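Local structure of phosphodiesterase (Pseudomonas aeruginosa, 4G75) at residues A[169-172]-A[173-176]; A[183-187]-A[188-192]; A[96-99]-A[100-104]; A[257-260]-A[261-265]; A[245-248]-A[249-252]. The protein is a colicin M-like bacteriocin that binds magnesium and probably kills related bacteria by hydrolysing the lipid-linked precursor of peptidoglycan. All coordinates share one frame; numbering follows the deposited sequence. Where two conformers were deposited one is given.

Overall arrangement
Along the chain the order is contact 3, contact 1, contact 2, contact 5, contact 4. Contact 3 ends the helix 81-102. Contact 1 is the loop that leads into helix 176-184, and contact 2 the turn from that helix to strand 188-199; their centres are about 18 Å apart, along the elongated mixed sheet. In contact 5 the loop after strand 229-243 packs F245 and H250 on helix 255-264, the helix of contact 4; the centres of contacts 4 and 5 are about 11 Å apart. Contact 3 lies on the opposite side of the chain's centre from both. Contact 5 thus borders the magnesium site, while contacts 1 and 2 lie out along the sheet, contact 2 about 49 Å from contact 4 between centres.

Contact 1 of 5, residues A[169-172]-A[173-176]; sequences KPNV and KAMP. With EDO (1,2-ethanediol), chain K.
Two backbone bonds close the turn: A174 N donates to N171 O at 3.1 Å and M175 N to V172 O at 3.0 Å. These are i to i+3 bonds, the pattern of a 3-10 turn, and both donors stand above the plane of the carbonyl they use. A water molecule ties the flank together. It donates to N171 OD1 and accepts from both K173 N and K173 NZ, the latter at 2.8 Å; the lysine chain bends at its third and fourth torsions, bringing NZ to the water that its own N also binds. The CG of N171 lies anti to its N (chi1 -172°), which sets the carboxamide beside the A174 methyl, with CG 3.7 Å from A174 CB. N171 N gives a nearly straight bond (172°) to O1 of an ethanediol, probably from the crystallisation liquor. Packing takes over beyond: the selenomethionine M175 runs fully extended past CG, so that its CE reaches P170 CB at 3.8 Å and lies more loosely by V172 CG2. P170 and V172 also lean on I236, and M175 on I218. M175 occupies the N-cap position of helix 176-184. The chemistry is thus divided: backbone bonds and one bridging water hold a polar edge, while apolar P170, V172 and M175 anchor the turn to the sheet.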
loop_
_atom_site.group_PDB
_atom_site.type_symbol
_atom_site.label_atom_id
_atom_site.label_comp_id
_atom_site.label_asym_id
_atom_site.label_seq_id
_atom_site.Cartn_x
_atom_site.Cartn_y
_atom_site.Cartn_z
ATOM N N LYS A 169 0.638 16.342 2.001
ATOM C CA LYS A 169 0.968 17.684 2.465
ATOM C C LYS A 169 0.003 18.697 1.861
ATOM O O LYS A 169 0.410 19.563 1.082
ATOM C CB LYS A 169 2.391 18.045 2.033
ATOM C CG LYS A 169 3.469 17.069 2.482
ATOM C CD LYS A 169 3.818 17.277 3.947
ATOM C CE LYS A 169 5.130 16.593 4.319
ATOM N NZ LYS A 169 5.050 15.104 4.251
ATOM N N PRO A 170 -1.286 18.599 2.213
ATOM C CA PRO A 170 -2.263 19.476 1.564
ATOM C C PRO A 170 -1.988 20.942 1.869
ATOM O O PRO A 170 -1.640 21.303 2.996
ATOM C CB PRO A 170 -3.602 19.041 2.180
ATOM C CG PRO A 170 -3.330 17.701 2.803
ATOM C CD PRO A 170 -1.904 17.740 3.236
ATOM N N ASN A 171 -2.129 21.773 0.844
ATOM C CA ASN A 171 -1.928 23.208 0.969
ATOM C C ASN A 171 -3.296 23.878 0.976
ATOM O O ASN A 171 -3.882 24.129 -0.076
ATOM C CB ASN A 171 -1.086 23.705 -0.204
ATOM C CG ASN A 171 -0.673 25.154 -0.062
ATOM O OD1 ASN A 171 -1.264 25.905 0.706
ATOM N ND2 ASN A 171 0.351 25.553 -0.816
ATOM N N VAL A 172 -3.824 24.132 2.166
ATOM C CA VAL A 172 -5.183 24.648 2.296
ATOM C C VAL A 172 -5.344 26.009 1.622
ATOM O O VAL A 172 -6.345 26.275 0.949
ATOM C CB VAL A 172 -5.606 24.737 3.774
ATOM C CG1 VAL A 172 -7.016 25.286 3.890
ATOM C CG2 VAL A 172 -5.510 23.364 4.432
ATOM N N LYS A 173 -4.344 26.867 1.788
ATOM C CA LYS A 173 -4.390 28.191 1.175
ATOM C C LYS A 173 -4.524 28.147 -0.342
ATOM O O LYS A 173 -5.022 29.092 -0.951
ATOM C CB LYS A 173 -3.163 29.021 1.571
ATOM C CG LYS A 173 -3.185 29.461 3.025
ATOM C CD LYS A 173 -2.130 30.518 3.304
ATOM C CE LYS A 173 -0.741 29.919 3.269
ATOM N NZ LYS A 173 -0.532 28.919 4.355
ATOM N N ALA A 174 -4.089 27.049 -0.953
ATOM C CA ALA A 174 -4.113 26.936 -2.408
ATOM C C ALA A 174 -5.391 26.275 -2.936
ATOM O O ALA A 174 -5.620 26.233 -4.145
ATOM C CB ALA A 174 -2.880 26.175 -2.893
HETATM N N MSE A 175 -6.216 25.758 -2.032
HETATM C CA MSE A 175 -7.466 25.124 -2.436
HETATM C C MSE A 175 -8.469 26.178 -2.871
HETATM O O MSE A 175 -8.777 27.089 -2.113
HETATM C CB MSE A 175 -8.058 24.319 -1.278
HETATM C CG MSE A 175 -7.211 23.156 -0.837
HETATM SE SE MSE A 175 -8.008 22.303 0.726
HETATM C CE MSE A 175 -6.674 20.911 1.000
ATOM N N PRO A 176 -8.989 26.057 -4.097
ATOM C CA PRO A 176 -10.016 26.998 -4.552
ATOM C C PRO A 176 -11.219 27.073 -3.610
ATOM O O PRO A 176 -11.784 28.153 -3.447
ATOM C CB PRO A 176 -10.424 26.421 -5.907
ATOM C CG PRO A 176 -9.158 25.801 -6.407
ATOM C CD PRO A 176 -8.512 25.192 -5.189
HETATM C C1 EDO K . -3.941 21.684 -2.082
HETATM O O1 EDO K . -2.754 20.921 -1.845
HETATM C C2 EDO K . -4.209 21.772 -3.578
HETATM O O2 EDO K . -4.772 20.534 -4.029
HETATM O O HOH W 1 -1.873 26.617 3.583
#

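Contact 2 of 5, residues A[183-187]-A[188-192]; sequences TSSPM and GQTTV
P186 and T190 meet nearly at right angles in the turn that carries the chain from helix 176-184 into strand 188-199, a helix-to-strand connection at the surface. T190 points toward the turn, and its hydroxyl does the touching: OG1 lies 3.4 Å from P186 CD and 4.0 Å from S185 CB. The two branches of the threonine, in the conformer described, are shared out by its first torsion (chi1 -65°), which puts OG1 beside the backbone N and against P186 CD, while CG2 faces S185 OG at 4.0 Å. That serine hydroxyl has its hydrogen bond elsewhere, to V181 O in the last turn of helix 176-184, so its meeting with the T190 methyl is one of packing.

No direct hydrogen bond joins the two sides of the turn; water does the work. One molecule donates to P186 O and to G188 O and, in this conformer of T190, accepts from OG1 at 2.6 Å. G188 has a positive phi of 87°, a conformation in which a CB would be jammed against M187 O. The strand then pairs with strand 213-224: G188 bonds to K224 through the backbone and T190 to L222, while K224 NZ also holds S185 O. M187, a selenomethionine, points its side chain away from the opposite limb. Its carbonyl is the part that faces inward, and a second water bridges the turn there, donating to M187 O at 2.6 Å and to Q189 O at 3.1 Å.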
loop_
_atom_site.group_PDB
_atom_site.type_symbol
_atom_site.label_atom_id
_atom_site.label_comp_id
_atom_site.label_asym_id
_atom_site.label_seq_id
_atom_site.Cartn_x
_atom_site.Cartn_y
_atom_site.Cartn_z
ATOM N N THR A 183 -12.968 34.467 0.902
ATOM C CA THR A 183 -13.497 35.693 0.314
ATOM C C THR A 183 -14.984 35.882 0.593
ATOM O O THR A 183 -15.453 37.010 0.739
ATOM C CB THR A 183 -13.273 35.735 -1.215
ATOM O OG1 THR A 183 -13.972 34.649 -1.833
ATOM C CG2 THR A 183 -11.794 35.631 -1.544
ATOM N N SER A 184 -15.722 34.779 0.671
ATOM C CA SER A 184 -17.177 34.844 0.761
ATOM C C SER A 184 -17.699 34.818 2.193
ATOM O O SER A 184 -18.894 35.000 2.427
ATOM C CB SER A 184 -17.816 33.705 -0.035
ATOM O OG SER A 184 -17.661 32.464 0.636
ATOM N N SER A 185 -16.814 34.582 3.154
ATOM C CA SER A 185 -17.244 34.529 4.545
ATOM C C SER A 185 -17.416 35.922 5.151
ATOM O O SER A 185 -16.731 36.865 4.764
ATOM C CB SER A 185 -16.274 33.698 5.378
ATOM O OG SER A 185 -16.339 32.331 5.006
ATOM N N PRO A 186 -18.339 36.045 6.114
ATOM C CA PRO A 186 -18.615 37.304 6.810
ATOM C C PRO A 186 -17.431 37.724 7.667
ATOM O O PRO A 186 -16.521 36.926 7.896
ATOM C CB PRO A 186 -19.798 36.952 7.721
ATOM C CG PRO A 186 -20.328 35.655 7.219
ATOM C CD PRO A 186 -19.168 34.943 6.619
HETATM N N MSE A 187 -17.445 38.968 8.128
HETATM C CA MSE A 187 -16.480 39.441 9.109
HETATM C C MSE A 187 -16.702 38.647 10.388
HETATM O O MSE A 187 -17.796 38.129 10.612
HETATM C CB MSE A 187 -16.702 40.932 9.363
HETATM C CG MSE A 187 -15.465 41.723 9.753
HETATM SE SE MSE A 187 -14.118 41.822 8.341
HETATM C CE MSE A 187 -15.279 41.615 6.787
ATOM N N GLY A 188 -15.670 38.526 11.217
ATOM C CA GLY A 188 -15.796 37.786 12.460
ATOM C C GLY A 188 -15.543 36.297 12.320
ATOM O O GLY A 188 -14.827 35.859 11.415
ATOM N N GLN A 189 -16.139 35.524 13.224
ATOM C CA GLN A 189 -15.896 34.088 13.311
ATOM C C GLN A 189 -16.926 33.273 12.536
ATOM O O GLN A 189 -18.131 33.465 12.698
ATOM C CB GLN A 189 -15.882 33.666 14.784
ATOM C CG GLN A 189 -15.838 32.179 15.030
ATOM C CD GLN A 189 -15.801 31.844 16.510
ATOM O OE1 GLN A 189 -16.378 30.848 16.946
ATOM N NE2 GLN A 189 -15.115 32.675 17.290
ATOM N N THR A 190 -16.440 32.363 11.694
ATOM C CA THR A 190 -17.281 31.517 10.843
ATOM C C THR A 190 -16.892 30.049 10.985
ATOM O O THR A 190 -15.710 29.737 11.102
ATOM C CB THR A 190 -17.108 31.887 9.350
ATOM O OG1 THR A 190 -17.589 33.218 9.115
ATOM C CG2 THR A 190 -17.864 30.911 8.457
ATOM N N THR A 191 -17.866 29.152 10.936
ATOM C CA THR A 191 -17.561 27.733 10.942
ATOM C C THR A 191 -17.303 27.290 9.511
ATOM O O THR A 191 -18.089 27.581 8.607
ATOM C CB THR A 191 -18.707 26.903 11.536
ATOM O OG1 THR A 191 -18.926 27.299 12.895
ATOM C CG2 THR A 191 -18.361 25.421 11.492
ATOM N N VAL A 192 -16.193 26.590 9.314
ATOM C CA VAL A 192 -15.785 26.151 7.994
ATOM C C VAL A 192 -15.901 24.638 7.947
ATOM O O VAL A 192 -15.493 23.951 8.879
ATOM C CB VAL A 192 -14.328 26.547 7.699
ATOM C CG1 VAL A 192 -13.896 25.993 6.359
ATOM C CG2 VAL A 192 -14.168 28.067 7.725
HETATM O O HOH W 2 -15.454 34.734 8.964
HETATM O O HOH W 3 -19.102 36.339 11.904
#

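Contact 3 of 5, residues A[96-99]-A[100-104]; sequences DYNQ and FSLGD
The amide of Q99 clamps the end of its helix, NE2 donating to D104 O at 3.1 Å. That bond is nearly straight, with D104 O in the plane of the Q99 amide and the donor in turn in the carbonyl plane; the same NE2 also donates to D4 OD2. Regular helical bonds serve D96 O, taken by F100 N, and Y97 O, taken by S101 N at 2.8 Å. Near its end the helix widens into a pi-type turn. N98 O accepts from L102 N at 3.0 Å and weakly from D104 N, six residues on, and Q99 O receives a weak bond from G103 N, where phi turns positive.

The Y97 ring carries S101 CB over one face, 3.9 Å from its centroid, a CH-pi contact. In the conformer described, a water lies 2.9 Å from S101 OG and farther, 3.3 Å, from Y97 OH. D104 lies alongside N98, with OD2 3.4 Å from N98 CB, but its charge is met by R112 in a salt bridge, while N98 ND2 is taken by A109 O and D96 by T143 and N138. Helix 106-113 therefore covers the N98, Q99 and D104 side of this helix end, with F100 set against T136 and R165 in the loops.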
loop_
_atom_site.group_PDB
_atom_site.type_symbol
_atom_site.label_atom_id
_atom_site.label_comp_id
_atom_site.label_asym_id
_atom_site.label_seq_id
_atom_site.Cartn_x
_atom_site.Cartn_y
_atom_site.Cartn_z
ATOM N N ASP A 96 4.073 -5.913 5.836
ATOM C CA ASP A 96 3.610 -4.549 6.026
ATOM C C ASP A 96 3.188 -4.326 7.471
ATOM O O ASP A 96 3.520 -3.295 8.083
ATOM C CB ASP A 96 2.451 -4.214 5.091
ATOM C CG ASP A 96 2.133 -2.731 5.098
ATOM O OD1 ASP A 96 2.918 -1.969 4.495
ATOM O OD2 ASP A 96 1.125 -2.337 5.721
ATOM N N TYR A 97 2.453 -5.290 8.013
ATOM C CA TYR A 97 1.942 -5.173 9.370
ATOM C C TYR A 97 3.069 -5.232 10.396
ATOM O O TYR A 97 2.982 -4.613 11.458
ATOM C CB TYR A 97 0.896 -6.247 9.667
ATOM C CG TYR A 97 0.147 -5.965 10.945
ATOM C CD1 TYR A 97 -0.704 -4.873 11.036
ATOM C CD2 TYR A 97 0.314 -6.769 12.070
ATOM C CE1 TYR A 97 -1.386 -4.589 12.209
ATOM C CE2 TYR A 97 -0.368 -6.492 13.253
ATOM C CZ TYR A 97 -1.217 -5.400 13.310
ATOM O OH TYR A 97 -1.893 -5.107 14.475
ATOM N N ASN A 98 4.133 -5.962 10.081
ATOM C CA ASN A 98 5.295 -5.981 10.968
ATOM C C ASN A 98 5.913 -4.594 11.085
ATOM O O ASN A 98 6.347 -4.173 12.163
ATOM C CB ASN A 98 6.340 -6.994 10.488
ATOM C CG ASN A 98 5.893 -8.428 10.721
ATOM O OD1 ASN A 98 4.972 -8.677 11.500
ATOM N ND2 ASN A 98 6.544 -9.372 10.057
ATOM N N GLN A 99 5.950 -3.872 9.973
ATOM C CA GLN A 99 6.443 -2.504 10.012
ATOM C C GLN A 99 5.559 -1.607 10.863
ATOM O O GLN A 99 6.065 -0.820 11.660
ATOM C CB GLN A 99 6.577 -1.919 8.608
ATOM C CG GLN A 99 7.760 -2.473 7.841
ATOM C CD GLN A 99 8.350 -1.468 6.891
ATOM O OE1 GLN A 99 7.798 -1.201 5.816
ATOM N NE2 GLN A 99 9.481 -0.890 7.281
ATOM N N PHE A 100 4.243 -1.719 10.696
ATOM C CA PHE A 100 3.326 -0.839 11.421
ATOM C C PHE A 100 3.258 -1.157 12.910
ATOM O O PHE A 100 3.369 -0.268 13.758
ATOM C CB PHE A 100 1.900 -0.896 10.846
ATOM C CG PHE A 100 0.884 -0.190 11.708
ATOM C CD1 PHE A 100 0.793 1.190 11.695
ATOM C CD2 PHE A 100 0.050 -0.904 12.562
ATOM C CE1 PHE A 100 -0.126 1.848 12.495
ATOM C CE2 PHE A 100 -0.867 -0.248 13.371
ATOM C CZ PHE A 100 -0.957 1.130 13.333
ATOM N N SER A 101 3.073 -2.432 13.220
ATOM C CA SER A 101 2.827 -2.865 14.592
ATOM C C SER A 101 4.100 -2.957 15.424
ATOM O O SER A 101 4.105 -2.616 16.604
ATOM C CB SER A 101 2.118 -4.218 14.587
ATOM O OG SER A 101 2.120 -4.795 15.878
ATOM N N LEU A 102 5.176 -3.430 14.809
ATOM C CA LEU A 102 6.411 -3.667 15.549
ATOM C C LEU A 102 7.506 -2.646 15.276
ATOM O O LEU A 102 8.517 -2.626 15.971
ATOM C CB LEU A 102 6.946 -5.071 15.248
ATOM C CG LEU A 102 6.009 -6.266 15.424
ATOM C CD1 LEU A 102 6.713 -7.554 15.007
ATOM C CD2 LEU A 102 5.507 -6.355 16.861
ATOM N N GLY A 103 7.318 -1.808 14.261
ATOM C CA GLY A 103 8.358 -0.879 13.854
ATOM C C GLY A 103 9.578 -1.559 13.255
ATOM O O GLY A 103 10.686 -1.013 13.292
ATOM N N ASP A 104 9.383 -2.754 12.711
ATOM C CA ASP A 104 10.455 -3.459 12.014
ATOM C C ASP A 104 10.980 -2.654 10.829
ATOM O O ASP A 104 10.206 -2.041 10.096
ATOM C CB ASP A 104 9.939 -4.787 11.461
ATOM C CG ASP A 104 9.883 -5.884 12.503
ATOM O OD1 ASP A 104 10.494 -5.727 13.584
ATOM O OD2 ASP A 104 9.237 -6.916 12.217
HETATM O O HOH W 4 -0.298 -3.350 16.699
#

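Contact 4 of 5, residues A[257-260]-A[261-265]; sequences GMTR and LGREV
The guanidinium of R263 carries the methyl of T259 over the centre of one face, with CG2 3.5 Å from CZ. R260 uses its guanidinium differently, at the edge: NE donates to E264 OE2 at 2.9 Å with an N-H...O angle of 170°, and the acceptor lies almost in the guanidinium plane. The carboxylate is turned steeply, its plane 78° from that of the guanidinium, and the nitrogen meets OE2 from above the carboxylate plane. A water at the same edge accepts from R260 NH2 and donates to OE2, closing a second path across the salt bridge. The anti CG of R260 (chi1 -172°) and an extended chain carry NE out to the glutamate one turn on.

These are the i to i+4 pairs of an alpha helix, 255-264. Its backbone bonds run from L261 N to G257 O and from G262 N to M258 O, each 2.9 Å. R263 N still donates to T259 O, at 3.2 Å, while R260 O receives weak bonds from R263 N and E264 N. L261 O accepts from both E264 N and V265 N as the helix nears its end.

On the buried side the selenium of M258 lies beside L261, with CD2 4.1 Å away, both pointing the same way against L59 of helix 55-65. E264 has further partners in W62 and W68, whose NE1 atoms both donate to its OE1, and W68 also meets R260 in a cation-pi contact.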
loop_
_atom_site.group_PDB
_atom_site.type_symbol
_atom_site.label_atom_id
_atom_site.label_comp_id
_atom_site.label_asym_id
_atom_site.label_seq_id
_atom_site.Cartn_x
_atom_site.Cartn_y
_atom_site.Cartn_z
ATOM N N GLY A 257 0.030 -4.477 -17.461
ATOM C CA GLY A 257 0.129 -5.786 -16.845
ATOM C C GLY A 257 -0.780 -5.908 -15.639
ATOM O O GLY A 257 -1.463 -6.912 -15.469
HETATM N N MSE A 258 -0.791 -4.878 -14.799
HETATM C CA MSE A 258 -1.606 -4.904 -13.589
HETATM C C MSE A 258 -3.094 -4.888 -13.927
HETATM O O MSE A 258 -3.887 -5.544 -13.265
HETATM C CB MSE A 258 -1.241 -3.738 -12.651
HETATM C CG MSE A 258 0.180 -3.820 -12.074
HETATM SE SE MSE A 258 0.450 -5.445 -11.023
HETATM C CE MSE A 258 -0.671 -4.977 -9.482
ATOM N N THR A 259 -3.469 -4.141 -14.962
ATOM C CA THR A 259 -4.857 -4.123 -15.421
ATOM C C THR A 259 -5.296 -5.521 -15.867
ATOM O O THR A 259 -6.398 -5.968 -15.540
ATOM C CB THR A 259 -5.058 -3.113 -16.563
ATOM O OG1 THR A 259 -4.577 -1.831 -16.145
ATOM C CG2 THR A 259 -6.528 -2.994 -16.939
ATOM N N ARG A 260 -4.428 -6.210 -16.604
ATOM C CA ARG A 260 -4.733 -7.565 -17.043
ATOM C C ARG A 260 -4.831 -8.499 -15.845
ATOM O O ARG A 260 -5.770 -9.289 -15.743
ATOM C CB ARG A 260 -3.695 -8.075 -18.045
ATOM C CG ARG A 260 -4.082 -9.407 -18.674
ATOM C CD ARG A 260 -3.068 -9.863 -19.716
ATOM N NE ARG A 260 -3.373 -11.208 -20.189
ATOM C CZ ARG A 260 -2.748 -11.809 -21.194
ATOM N NH1 ARG A 260 -1.776 -11.181 -21.842
ATOM N NH2 ARG A 260 -3.097 -13.042 -21.552
ATOM N N LEU A 261 -3.870 -8.395 -14.928
ATOM C CA LEU A 261 -3.910 -9.185 -13.703
ATOM C C LEU A 261 -5.234 -8.992 -12.959
ATOM O O LEU A 261 -5.855 -9.956 -12.503
ATOM C CB LEU A 261 -2.732 -8.820 -12.791
ATOM C CG LEU A 261 -2.711 -9.483 -11.412
ATOM C CD1 LEU A 261 -2.693 -10.995 -11.544
ATOM C CD2 LEU A 261 -1.515 -9.006 -10.599
ATOM N N GLY A 262 -5.666 -7.741 -12.832
ATOM C CA GLY A 262 -6.895 -7.441 -12.120
ATOM C C GLY A 262 -8.113 -8.086 -12.743
ATOM O O GLY A 262 -9.072 -8.432 -12.050
ATOM N N ARG A 263 -8.079 -8.244 -14.060
ATOM C CA ARG A 263 -9.199 -8.841 -14.779
ATOM C C ARG A 263 -9.208 -10.364 -14.697
ATOM O O ARG A 263 -10.230 -10.997 -14.945
ATOM C CB ARG A 263 -9.193 -8.387 -16.240
ATOM C CG ARG A 263 -9.632 -6.952 -16.414
ATOM C CD ARG A 263 -9.198 -6.364 -17.746
ATOM N NE ARG A 263 -9.570 -4.953 -17.833
ATOM C CZ ARG A 263 -9.222 -4.148 -18.829
ATOM N NH1 ARG A 263 -8.494 -4.617 -19.833
ATOM N NH2 ARG A 263 -9.603 -2.878 -18.822
ATOM N N GLU A 264 -8.074 -10.953 -14.332
ATOM C CA GLU A 264 -7.948 -12.403 -14.338
ATOM C C GLU A 264 -7.840 -13.015 -12.946
ATOM O O GLU A 264 -8.157 -14.182 -12.752
ATOM C CB GLU A 264 -6.721 -12.820 -15.143
ATOM C CG GLU A 264 -6.692 -12.294 -16.558
ATOM C CD GLU A 264 -5.505 -12.821 -17.334
ATOM O OE1 GLU A 264 -4.679 -13.545 -16.735
ATOM O OE2 GLU A 264 -5.402 -12.515 -18.542
ATOM N N VAL A 265 -7.379 -12.234 -11.981
ATOM C CA VAL A 265 -7.009 -12.800 -10.687
ATOM C C VAL A 265 -8.171 -13.489 -9.961
ATOM O O VAL A 265 -7.969 -14.461 -9.227
ATOM C CB VAL A 265 -6.333 -11.739 -9.787
ATOM C CG1 VAL A 265 -7.368 -10.761 -9.245
ATOM C CG2 VAL A 265 -5.554 -12.409 -8.666
HETATM O O HOH W 5 -5.134 -14.724 -20.240
#

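Contact 5 of 5, residues A[245-248]-A[249-252]; sequences FNPS and NHRT. With EDO (1,2-ethanediol), chain D; EDO (1,2-ethanediol), chain F.
H250 turns back toward P247, its CB 3.6 Å from P247 O, the carbonyl to which its own backbone N donates. The first torsion (chi1 -61°) sets CG beside the backbone N, and the ring then runs back alongside P247. CD2 lies 3.3 Å from P247 CA, which stands over one face of the imidazole in a CH-pi contact, and P247 CB also approaches CD2. C1 of an ethanediol, probably from the crystallisation liquor, comes obliquely and doubtfully close to ND1. At the far end CE1 reaches over the face of F245, 3.5 Å from CZ, the ring planes inclined at 59°. NE2 is hydrogen-bonded to a water at 2.8 Å, and that water donates to F245 O.

The turn itself is built from N249 N to N246 O at 3.0 Å and H250 N to P247 O. Its start is an Asx turn, in which N246 OD1 accepts from S248 N at 2.9 Å. N249 CB lies 3.4 Å from C1 of the same ethanediol, and the N249 side chain is about 5 Å from the bound magnesium ion, which V211, E213 and D241 hold. F245 and H250 both pack on M258 of helix 255-264. Together, the CH-pi contact, the aromatic neighbour and the water probably restrict rotation of the imidazole, whose NE2 is tied through that water to F245 O.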
loop_
_atom_site.group_PDB
_atom_site.type_symbol
_atom_site.label_atom_id
_atom_site.label_comp_id
_atom_site.label_asym_id
_atom_site.label_seq_id
_atom_site.Cartn_x
_atom_site.Cartn_y
_atom_site.Cartn_z
ATOM N N PHE A 245 -9.236 -1.995 -6.715
ATOM C CA PHE A 245 -8.149 -2.180 -7.676
ATOM C C PHE A 245 -8.329 -1.270 -8.889
ATOM O O PHE A 245 -8.231 -1.701 -10.034
ATOM C CB PHE A 245 -8.024 -3.651 -8.087
ATOM C CG PHE A 245 -6.670 -4.010 -8.645
ATOM C CD1 PHE A 245 -5.517 -3.787 -7.905
ATOM C CD2 PHE A 245 -6.550 -4.561 -9.912
ATOM C CE1 PHE A 245 -4.269 -4.108 -8.417
ATOM C CE2 PHE A 245 -5.308 -4.885 -10.426
ATOM C CZ PHE A 245 -4.168 -4.665 -9.682
ATOM N N ASN A 246 -8.600 -0.003 -8.600
ATOM C CA ASN A 246 -8.812 1.036 -9.600
ATOM C C ASN A 246 -7.576 1.226 -10.472
ATOM O O ASN A 246 -6.500 1.526 -9.963
ATOM C CB ASN A 246 -9.143 2.339 -8.870
ATOM C CG ASN A 246 -9.663 3.432 -9.792
ATOM O OD1 ASN A 246 -9.387 3.448 -10.989
ATOM N ND2 ASN A 246 -10.417 4.363 -9.221
ATOM N N PRO A 247 -7.724 1.056 -11.797
ATOM C CA PRO A 247 -6.569 1.180 -12.695
ATOM C C PRO A 247 -5.995 2.597 -12.722
ATOM O O PRO A 247 -4.858 2.791 -13.153
ATOM C CB PRO A 247 -7.140 0.806 -14.071
ATOM C CG PRO A 247 -8.439 0.114 -13.790
ATOM C CD PRO A 247 -8.959 0.720 -12.525
ATOM N N SER A 248 -6.776 3.576 -12.270
ATOM C CA SER A 248 -6.297 4.953 -12.186
ATOM C C SER A 248 -5.080 5.044 -11.266
ATOM O O SER A 248 -4.246 5.948 -11.395
ATOM C CB SER A 248 -7.406 5.880 -11.674
ATOM O OG SER A 248 -6.914 7.192 -11.458
ATOM N N ASN A 249 -4.981 4.095 -10.338
ATOM C CA ASN A 249 -3.921 4.124 -9.331
ATOM C C ASN A 249 -2.660 3.362 -9.712
ATOM O O ASN A 249 -1.685 3.394 -8.966
ATOM C CB ASN A 249 -4.427 3.576 -7.988
ATOM C CG ASN A 249 -5.658 4.297 -7.491
ATOM O OD1 ASN A 249 -5.926 5.434 -7.878
ATOM N ND2 ASN A 249 -6.413 3.637 -6.623
ATOM N N HIS A 250 -2.670 2.682 -10.857
ATOM C CA HIS A 250 -1.503 1.904 -11.282
ATOM C C HIS A 250 -0.338 2.805 -11.664
ATOM O O HIS A 250 -0.521 3.833 -12.329
ATOM C CB HIS A 250 -1.825 1.017 -12.497
ATOM C CG HIS A 250 -2.897 0.000 -12.256
ATOM N ND1 HIS A 250 -3.085 -0.616 -11.038
ATOM C CD2 HIS A 250 -3.812 -0.544 -13.096
ATOM C CE1 HIS A 250 -4.085 -1.474 -11.128
ATOM N NE2 HIS A 250 -4.545 -1.448 -12.367
ATOM N N ARG A 251 0.866 2.411 -11.264
ATOM C CA ARG A 251 2.058 3.090 -11.747
ATOM C C ARG A 251 2.205 2.799 -13.244
ATOM O O ARG A 251 1.864 1.712 -13.716
ATOM C CB ARG A 251 3.287 2.696 -10.926
ATOM C CG ARG A 251 3.226 3.242 -9.500
ATOM C CD ARG A 251 4.566 3.178 -8.784
ATOM N NE ARG A 251 4.977 1.810 -8.476
ATOM C CZ ARG A 251 6.066 1.501 -7.780
ATOM N NH1 ARG A 251 6.856 2.463 -7.320
ATOM N NH2 ARG A 251 6.371 0.232 -7.542
ATOM N N THR A 252 2.688 3.785 -13.989
ATOM C CA THR A 252 2.673 3.753 -15.451
ATOM C C THR A 252 3.377 2.548 -16.066
ATOM O O THR A 252 2.852 1.887 -16.966
ATOM C CB THR A 252 3.322 5.031 -16.023
ATOM O OG1 THR A 252 2.730 6.178 -15.406
ATOM C CG2 THR A 252 3.127 5.104 -17.528
HETATM C C1 EDO D . -4.096 0.170 -8.373
HETATM O O1 EDO D . -5.218 -0.294 -7.613
HETATM C C2 EDO D . -2.920 0.453 -7.450
HETATM O O2 EDO D . -2.493 -0.752 -6.808
HETATM C C1 EDO F . 0.225 6.136 -9.780
HETATM O O1 EDO F . -0.244 5.766 -8.479
HETATM C C2 EDO F . -0.916 6.761 -10.584
HETATM O O2 EDO F . -1.264 8.028 -10.004
HETATM O O HOH W 6 -7.051 -2.581 -12.689
HETATM O O HOH W 7 -5.394 8.006 -8.970
#